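Epsilon (PDB 1GVN) neutralizes the cognate zeta toxin as the antitoxin of a plasmid-borne type II toxin-antitoxin system that kills cells which lose the plasmid. Local coordinates at residues Ala68-Glu71 with Tyr72-Met76; Phe9-Glu12 with Ile13-Leu17; Asp60-Leu63 with Glu64-Gln67; Glu43-Leu46 with Leu47-Lys51. One frame throughout, in Å; residues are numbered along the deposited sequence.

Contact 1: residues Ala68-Glu71 with Tyr72-Met76; sequences AVHE and YWRSM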
# COMPACT_ATOMS: atom_id res chain seq x y z
N ALA A 68 7.22 11.37 1.32
CA ALA A 68 6.36 10.48 0.56
C ALA A 68 6.12 9.23 1.41
O ALA A 68 5.00 8.75 1.51
CB ALA A 68 7.01 10.10 -0.76
N VAL A 69 7.18 8.72 2.02
CA VAL A 69 7.05 7.53 2.87
C VAL A 69 6.11 7.84 4.02
O VAL A 69 5.28 7.01 4.40
CB VAL A 69 8.41 7.10 3.46
CG1 VAL A 69 8.20 6.04 4.54
CG2 VAL A 69 9.30 6.54 2.36
N HIS A 70 6.22 9.05 4.57
CA HIS A 70 5.37 9.47 5.67
C HIS A 70 3.91 9.43 5.22
O HIS A 70 3.04 8.97 5.96
CB HIS A 70 5.77 10.87 6.13
CG HIS A 70 5.14 11.30 7.42
ND1 HIS A 70 5.54 12.43 8.10
CD2 HIS A 70 4.14 10.75 8.15
CE1 HIS A 70 4.80 12.56 9.19
NE2 HIS A 70 3.95 11.55 9.24
N GLU A 71 3.63 9.90 4.01
CA GLU A 71 2.26 9.90 3.50
C GLU A 71 1.79 8.45 3.30
O GLU A 71 0.63 8.13 3.55
CB GLU A 71 2.17 10.67 2.18
CG GLU A 71 0.79 10.64 1.52
CD GLU A 71 -0.34 11.00 2.48
OE1 GLU A 71 -0.09 11.74 3.45
OE2 GLU A 71 -1.48 10.55 2.25
N TYR A 72 2.70 7.59 2.84
CA TYR A 72 2.38 6.18 2.64
C TYR A 72 1.78 5.62 3.92
O TYR A 72 0.72 4.98 3.91
CB TYR A 72 3.64 5.39 2.30
CG TYR A 72 3.43 3.88 2.31
CD1 TYR A 72 2.96 3.22 1.18
CD2 TYR A 72 3.68 3.14 3.46
CE1 TYR A 72 2.74 1.84 1.20
CE2 TYR A 72 3.46 1.75 3.49
CZ TYR A 72 2.99 1.11 2.36
OH TYR A 72 2.78 -0.25 2.38
N TRP A 73 2.47 5.85 5.03
CA TRP A 73 2.01 5.34 6.31
C TRP A 73 0.73 6.00 6.78
O TRP A 73 -0.07 5.38 7.48
CB TRP A 73 3.12 5.45 7.35
CG TRP A 73 4.19 4.45 7.06
CD1 TRP A 73 5.42 4.69 6.53
CD2 TRP A 73 4.09 3.03 7.20
NE1 TRP A 73 6.09 3.51 6.32
CE2 TRP A 73 5.29 2.47 6.72
CE3 TRP A 73 3.08 2.17 7.68
CZ2 TRP A 73 5.53 1.09 6.71
CZ3 TRP A 73 3.32 0.81 7.66
CH2 TRP A 73 4.53 0.28 7.18
N ARG A 74 0.52 7.26 6.40
CA ARG A 74 -0.72 7.93 6.78
C ARG A 74 -1.85 7.23 6.03
O ARG A 74 -2.88 6.90 6.60
CB ARG A 74 -0.72 9.41 6.40
CG ARG A 74 0.29 10.29 7.12
CD ARG A 74 -0.08 11.77 6.94
NE ARG A 74 0.98 12.68 7.34
CZ ARG A 74 1.92 13.14 6.52
NH1 ARG A 74 1.93 12.78 5.25
NH2 ARG A 74 2.86 13.97 6.98
N SER A 75 -1.64 6.98 4.73
CA SER A 75 -2.68 6.33 3.94
C SER A 75 -2.96 4.91 4.41
O SER A 75 -4.12 4.49 4.43
CB SER A 75 -2.34 6.33 2.44
OG SER A 75 -1.21 5.52 2.16
N MET A 76 -1.92 4.17 4.76
CA MET A 76 -2.12 2.80 5.24
C MET A 76 -2.76 2.82 6.62
O MET A 76 -3.43 1.87 7.02
CB MET A 76 -0.79 2.03 5.26
CG MET A 76 -0.32 1.61 3.88
SD MET A 76 -1.54 0.56 3.04
CE MET A 76 -0.52 -0.38 1.94
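Arg74 runs back along the helix to meet Glu71 one turn earlier and the ring of His70. Its CB sits 3.4 Å from Glu71 O. CG, turned anti to the carbonyl carbon (chi1 -66°), heads toward the start of the helix and passes 3.3 Å from His70 O. From CG to NE the chain is extended, and CD slides by Glu71 OE1. NE forms a salt bridge with an acidic side chain of the other protein in the assembly, presumably the zeta toxin. Arg74 and its two neighbours lie on helix 63-83 of a three-helix bundle, where an i to i+3 salt bridge and an i to i+4 stack share one guanidinium. NH1 gives a bond of 2.9 Å to the anti lone pair of Glu71 OE1, the two planes being nearly coplanar; Glu71 OE2 also pairs with Arg78. NH2 lies 3.2 Å above the His70 ring, over its centre, the flat groups inclined by 22°. The His70 ring is pinned in turn by Glu10 at ND1 and an acidic side chain of the other protein at NE2. On the neighbouring helix face, Val69 CG1 touches the edge of the Trp73 indole, 3.7 Å from CD1.

Contact 2: residues Phe9-Glu12 with Ile13-Leu17; sequences FEIE and IINEL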
# COMPACT_ATOMS: atom_id res chain seq x y z
N PHE A 9 14.06 13.90 12.17
CA PHE A 9 12.76 14.04 12.81
C PHE A 9 11.69 13.34 11.97
O PHE A 9 10.82 12.64 12.50
CB PHE A 9 12.40 15.52 12.98
CG PHE A 9 11.11 15.76 13.72
CD1 PHE A 9 9.90 15.76 13.04
CD2 PHE A 9 11.10 15.97 15.09
CE1 PHE A 9 8.69 15.96 13.72
CE2 PHE A 9 9.91 16.17 15.78
CZ PHE A 9 8.70 16.17 15.10
N GLU A 10 11.76 13.52 10.66
CA GLU A 10 10.81 12.88 9.75
C GLU A 10 10.89 11.37 9.94
O GLU A 10 9.88 10.68 10.01
CB GLU A 10 11.14 13.23 8.30
CG GLU A 10 10.02 12.93 7.31
CD GLU A 10 8.82 13.85 7.49
OE1 GLU A 10 8.95 14.87 8.20
OE2 GLU A 10 7.75 13.56 6.91
N ILE A 11 12.12 10.85 10.02
CA ILE A 11 12.33 9.42 10.20
C ILE A 11 11.78 8.93 11.54
O ILE A 11 11.22 7.84 11.62
CB ILE A 11 13.83 9.07 10.08
CG1 ILE A 11 14.28 9.26 8.62
CG2 ILE A 11 14.08 7.64 10.55
CD1 ILE A 11 15.75 8.99 8.37
N GLU A 12 11.94 9.73 12.59
CA GLU A 12 11.44 9.33 13.90
C GLU A 12 9.92 9.22 13.88
O GLU A 12 9.35 8.31 14.48
CB GLU A 12 11.87 10.35 14.96
CG GLU A 12 11.55 9.93 16.39
CD GLU A 12 10.28 10.58 16.94
OE1 GLU A 12 9.23 10.53 16.26
OE2 GLU A 12 10.33 11.13 18.06
N ILE A 13 9.27 10.14 13.18
CA ILE A 13 7.81 10.12 13.09
C ILE A 13 7.37 8.90 12.27
O ILE A 13 6.45 8.18 12.66
CB ILE A 13 7.27 11.41 12.44
CG1 ILE A 13 7.59 12.62 13.33
CG2 ILE A 13 5.75 11.32 12.23
CD1 ILE A 13 6.98 12.57 14.72
N ILE A 14 8.03 8.68 11.14
CA ILE A 14 7.71 7.54 10.29
C ILE A 14 7.79 6.24 11.09
O ILE A 14 6.88 5.42 11.06
CB ILE A 14 8.67 7.42 9.08
CG1 ILE A 14 8.40 8.55 8.09
CG2 ILE A 14 8.49 6.05 8.39
CD1 ILE A 14 9.42 8.64 6.99
N ASN A 15 8.90 6.05 11.81
CA ASN A 15 9.08 4.83 12.58
C ASN A 15 7.99 4.64 13.63
O ASN A 15 7.55 3.52 13.86
CB ASN A 15 10.46 4.80 13.23
CG ASN A 15 11.57 4.54 12.23
OD1 ASN A 15 11.35 3.86 11.22
ND2 ASN A 15 12.76 5.05 12.49
N GLU A 16 7.54 5.72 14.25
CA GLU A 16 6.49 5.59 15.25
C GLU A 16 5.16 5.25 14.59
O GLU A 16 4.46 4.35 15.04
CB GLU A 16 6.35 6.88 16.06
CG GLU A 16 7.42 7.06 17.12
CD GLU A 16 7.08 8.18 18.10
OE1 GLU A 16 5.95 8.19 18.62
OE2 GLU A 16 7.96 9.03 18.36
N LEU A 17 4.82 5.97 13.53
CA LEU A 17 3.55 5.72 12.85
C LEU A 17 3.50 4.34 12.19
O LEU A 17 2.50 3.63 12.31
CB LEU A 17 3.29 6.79 11.79
CG LEU A 17 2.02 6.63 10.95
CD1 LEU A 17 0.79 6.59 11.85
CD2 LEU A 17 1.92 7.79 9.95
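Glu12 and Glu16, one turn apart on helix 5-31, bring their carboxylates together, with Glu12 OE1 only 2.9 Å from Glu16 OE2. The two groups are turned 43° against each other. Glu12 reaches across because its CG is anti to the backbone N (chi1 -173°) and the chain then bends about its CB-CG bond, swinging OE1 over the backbone toward the next turn, while Glu16 stays extended. Beside them, Ile13 CD1 lies 3.4 Å from Glu12 OE1, and Ile13 CG1 packs obliquely on the Phe9 ring, 3.5 Å from CE1. On another face Ile11 and Asn15 run side by side, Ile11 CG2 being 3.5 Å from Asn15 ND2. Regular i to i+4 backbone bonds set this spacing, among them Asn15 N to Ile11 O at 2.9 Å.

Further out, Ile11 and Ile14 pack against the rest of the bundle: Ile11 rests on Leu66 and on the loop at Leu58 and Phe59, and Ile14 also meets Leu58. The other protein of the assembly packs on Phe9, Ile11, Ile13 and Asn15, while Ile13 also rests on His70 of helix 63-83. Glu16 OE2 is paired with a basic side chain of that other protein, and Glu12 OE2 has a weak, long ion pair there. Two acceptors this close repel unless compensated, so the nearby positive charge of that protein, and possibly a proton on one carboxyl group, probably makes the pairing tolerable.

Contact 3: residues Asp60-Leu63 with Glu64-Gln67; sequences DYSL and EELQ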
# COMPACT_ATOMS: atom_id res chain seq x y z
N ASP A 60 18.83 6.46 3.67
CA ASP A 60 19.34 6.66 2.32
C ASP A 60 18.41 7.55 1.49
O ASP A 60 18.73 7.91 0.36
CB ASP A 60 19.51 5.29 1.64
CG ASP A 60 19.95 5.39 0.19
OD1 ASP A 60 20.99 6.04 -0.07
OD2 ASP A 60 19.27 4.80 -0.68
N TYR A 61 17.27 7.91 2.07
CA TYR A 61 16.28 8.74 1.38
C TYR A 61 16.43 10.24 1.54
O TYR A 61 16.89 10.73 2.57
CB TYR A 61 14.87 8.36 1.84
CG TYR A 61 14.33 7.07 1.28
CD1 TYR A 61 15.09 6.29 0.40
CD2 TYR A 61 13.05 6.63 1.60
CE1 TYR A 61 14.58 5.11 -0.14
CE2 TYR A 61 12.53 5.46 1.06
CZ TYR A 61 13.30 4.70 0.19
OH TYR A 61 12.78 3.54 -0.34
N SER A 62 16.02 10.97 0.51
CA SER A 62 16.06 12.42 0.53
C SER A 62 14.87 12.85 1.38
O SER A 62 14.01 12.03 1.71
CB SER A 62 15.89 12.98 -0.89
OG SER A 62 14.63 12.63 -1.43
N LEU A 63 14.81 14.13 1.73
CA LEU A 63 13.71 14.63 2.53
C LEU A 63 12.39 14.44 1.80
O LEU A 63 11.38 14.12 2.41
CB LEU A 63 13.92 16.11 2.85
CG LEU A 63 12.76 16.80 3.58
CD1 LEU A 63 12.51 16.11 4.92
CD2 LEU A 63 13.10 18.27 3.79
N GLU A 64 12.41 14.64 0.48
CA GLU A 64 11.20 14.49 -0.32
C GLU A 64 10.73 13.04 -0.31
O GLU A 64 9.54 12.76 -0.22
CB GLU A 64 11.47 14.93 -1.77
CG GLU A 64 11.71 16.43 -1.94
CD GLU A 64 12.97 16.92 -1.24
OE1 GLU A 64 14.07 16.38 -1.51
OE2 GLU A 64 12.87 17.86 -0.42
N GLU A 65 11.68 12.11 -0.41
CA GLU A 65 11.32 10.70 -0.40
C GLU A 65 10.77 10.30 0.97
O GLU A 65 9.89 9.46 1.07
CB GLU A 65 12.54 9.84 -0.75
CG GLU A 65 13.00 10.00 -2.19
CD GLU A 65 14.23 9.16 -2.50
OE1 GLU A 65 15.22 9.25 -1.74
OE2 GLU A 65 14.21 8.41 -3.50
N LEU A 66 11.30 10.92 2.03
CA LEU A 66 10.83 10.63 3.38
C LEU A 66 9.41 11.13 3.60
O LEU A 66 8.60 10.49 4.27
CB LEU A 66 11.77 11.26 4.42
CG LEU A 66 13.17 10.64 4.52
CD1 LEU A 66 14.00 11.43 5.50
CD2 LEU A 66 13.06 9.18 4.96
N GLN A 67 9.10 12.29 3.01
CA GLN A 67 7.78 12.86 3.15
C GLN A 67 6.77 11.99 2.41
O GLN A 67 5.62 11.86 2.82
CB GLN A 67 7.77 14.30 2.62
CG GLN A 67 8.77 15.21 3.34
CD GLN A 67 8.87 16.59 2.72
OE1 GLN A 67 8.99 16.72 1.51
NE2 GLN A 67 8.84 17.62 3.56
O HOH W 1 17.58 8.13 -2.26
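Ser62 and Glu65 face each other across the first turn of helix 63-83 and exchange bonds in both directions. Ser62 holds its OG between its own N and carbonyl carbon (chi1 63°), which turns the hydroxyl oxygen toward the first turn of the helix, where it accepts from Glu65 N at 3.2 Å. Glu65 returns the favour: its extended side chain runs back along the turn, and OE1 uses the anti lone pair to take the N-H of Ser62 at 2.9 Å, in a nearly straight bond (N-H...O 167°). This reciprocal pattern is a capping box, with Ser62 as the N-cap.

Tyr61 lies across Glu65 at about a right angle, ring and carboxylate planes inclined by 47°. Glu65 OE1 is 3.3 Å from Tyr61 CA and stands obliquely to the ring. Leu66 comes in at the ring's edge, CD2 meeting Tyr61 CB at 3.7 Å, and its other side packs on helix 5-31. The phenol tip points away to the second subunit, where Tyr61 OH is hydrogen-bonded to Gln40 O. At the next position round the turn Leu63 and Gln67 slant across each other, Gln67 CG being 3.0 Å from Leu63 O.

A water donates both to Glu65 OE1, at 2.7 Å, and to Asp60 O, tying the incoming loop to the cap. The cap thus gives acceptors to Ser62 N and Glu65 N at the helix start, and the negative charge of Glu65 placed there should interact favourably with the positive end of the helix dipole.

Contact 4: residues Glu43-Leu46 with Leu47-Lys51; sequences EVNL and LNQLK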
# COMPACT_ATOMS: atom_id res chain seq x y z
N GLU A 43 -6.28 -9.35 4.45
CA GLU A 43 -5.52 -8.77 5.55
C GLU A 43 -4.08 -9.24 5.58
O GLU A 43 -3.19 -8.51 6.04
CB GLU A 43 -6.20 -9.08 6.90
CG GLU A 43 -7.65 -8.62 6.96
CD GLU A 43 -8.62 -9.70 6.55
OE1 GLU A 43 -8.27 -10.54 5.69
OE2 GLU A 43 -9.75 -9.72 7.07
N VAL A 44 -3.84 -10.45 5.10
CA VAL A 44 -2.50 -11.00 5.05
C VAL A 44 -1.76 -10.36 3.88
O VAL A 44 -0.56 -10.12 3.96
CB VAL A 44 -2.53 -12.54 4.90
CG1 VAL A 44 -1.12 -13.10 4.71
CG2 VAL A 44 -3.17 -13.16 6.14
N ASN A 45 -2.48 -10.08 2.80
CA ASN A 45 -1.87 -9.44 1.64
C ASN A 45 -1.38 -8.06 2.09
O ASN A 45 -0.26 -7.64 1.76
CB ASN A 45 -2.89 -9.30 0.51
CG ASN A 45 -2.29 -8.71 -0.75
OD1 ASN A 45 -2.02 -7.51 -0.83
ND2 ASN A 45 -2.08 -9.56 -1.75
N LEU A 46 -2.20 -7.37 2.87
CA LEU A 46 -1.83 -6.06 3.38
C LEU A 46 -0.61 -6.16 4.30
O LEU A 46 0.32 -5.36 4.21
CB LEU A 46 -2.99 -5.43 4.16
CG LEU A 46 -2.68 -4.12 4.88
CD1 LEU A 46 -2.21 -3.08 3.89
CD2 LEU A 46 -3.92 -3.64 5.62
N LEU A 47 -0.64 -7.15 5.20
CA LEU A 47 0.47 -7.35 6.12
C LEU A 47 1.77 -7.51 5.33
O LEU A 47 2.80 -6.91 5.67
CB LEU A 47 0.24 -8.60 6.98
CG LEU A 47 1.37 -8.94 7.96
CD1 LEU A 47 1.45 -7.88 9.04
CD2 LEU A 47 1.13 -10.31 8.58
N ASN A 48 1.73 -8.33 4.28
CA ASN A 48 2.90 -8.58 3.47
C ASN A 48 3.39 -7.34 2.74
O ASN A 48 4.59 -7.15 2.57
CB ASN A 48 2.63 -9.72 2.48
CG ASN A 48 2.51 -11.07 3.19
OD1 ASN A 48 3.08 -11.26 4.26
ND2 ASN A 48 1.79 -12.00 2.59
N GLN A 49 2.45 -6.49 2.32
CA GLN A 49 2.86 -5.25 1.68
C GLN A 49 3.57 -4.33 2.68
O GLN A 49 4.53 -3.68 2.37
CB GLN A 49 1.66 -4.54 1.07
CG GLN A 49 1.04 -5.27 -0.11
CD GLN A 49 -0.15 -4.54 -0.69
OE1 GLN A 49 -0.03 -3.40 -1.14
NE2 GLN A 49 -1.31 -5.19 -0.68
N LEU A 50 3.05 -4.36 3.91
CA LEU A 50 3.64 -3.55 4.97
C LEU A 50 5.04 -4.06 5.31
O LEU A 50 5.94 -3.27 5.59
CB LEU A 50 2.74 -3.55 6.22
CG LEU A 50 1.33 -2.96 6.07
CD1 LEU A 50 0.67 -2.85 7.45
CD2 LEU A 50 1.40 -1.59 5.42
N LYS A 51 5.22 -5.38 5.27
CA LYS A 51 6.53 -5.97 5.54
C LYS A 51 7.51 -5.48 4.47
O LYS A 51 8.66 -5.14 4.75
CB LYS A 51 6.46 -7.50 5.50
CG LYS A 51 5.73 -8.13 6.69
CD LYS A 51 5.62 -9.66 6.55
CE LYS A 51 5.12 -10.31 7.84
NZ LYS A 51 6.18 -10.40 8.88
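Among polar contacts, Asn45 and Gln49 meet amide to amide one turn apart on helix 42-54. Asn45 OD1 and Gln49 NE2 are modelled only 2.4 Å apart, so the bond from NE2 is credible in kind but doubtful in length. The amide planes stand almost perpendicular, 87° apart. With chi1 near 180° (-176°) the Asn45 side chain swings away from its own nitrogen and lies along the helix toward Gln49. The remaining ends go outward: Gln49 OE1 is hydrogen-bonded to Tyr72 OH of the second subunit, and Asn45 ND2 to Ser39 O and to Leu52 O of that subunit.

Apolar packing falls on a different face. Leu46 CD1 touches Leu50 CG at 4.2 Å; Leu46 then meets Met76 and Val83, and Leu50 meets Trp73, so this ridge seats helix 42-54 against helix 63-83.

Backbone bonds run from i+4 to i throughout, such as Leu50 N to Leu46 O at 2.9 Å. If the short NE2 to OD1 bond is taken as real, the buried amides are engaged at both oxygen and nitrogen ends within the subunit interface. The two carbonyls orient the Asn45 amide, and its OD1 in turn favours Gln49 NE2 facing it.

Along the chain the order is contact 2 on helix 5-31, contact 4 on helix 42-54, then contact 3 at the start of helix 63-83 and contact 1 directly after it on the same helix. Contacts 1, 2 and 3 lie close together, with centres 11 to 12 Å apart, and each touches the other two. Contact 4 is on the opposite side of the chain's centre, its centre about 20 Å from that of contact 2 and 23 Å from that of contact 3, and reaches them through contact 1, which it touches. Helix 63-83 therefore joins both sides of the bundle. Contacts 1, 3 and 4 adjoin the second subunit; contact 2, with His70, Arg74 and Lys51, meets the other protein, presumably zeta.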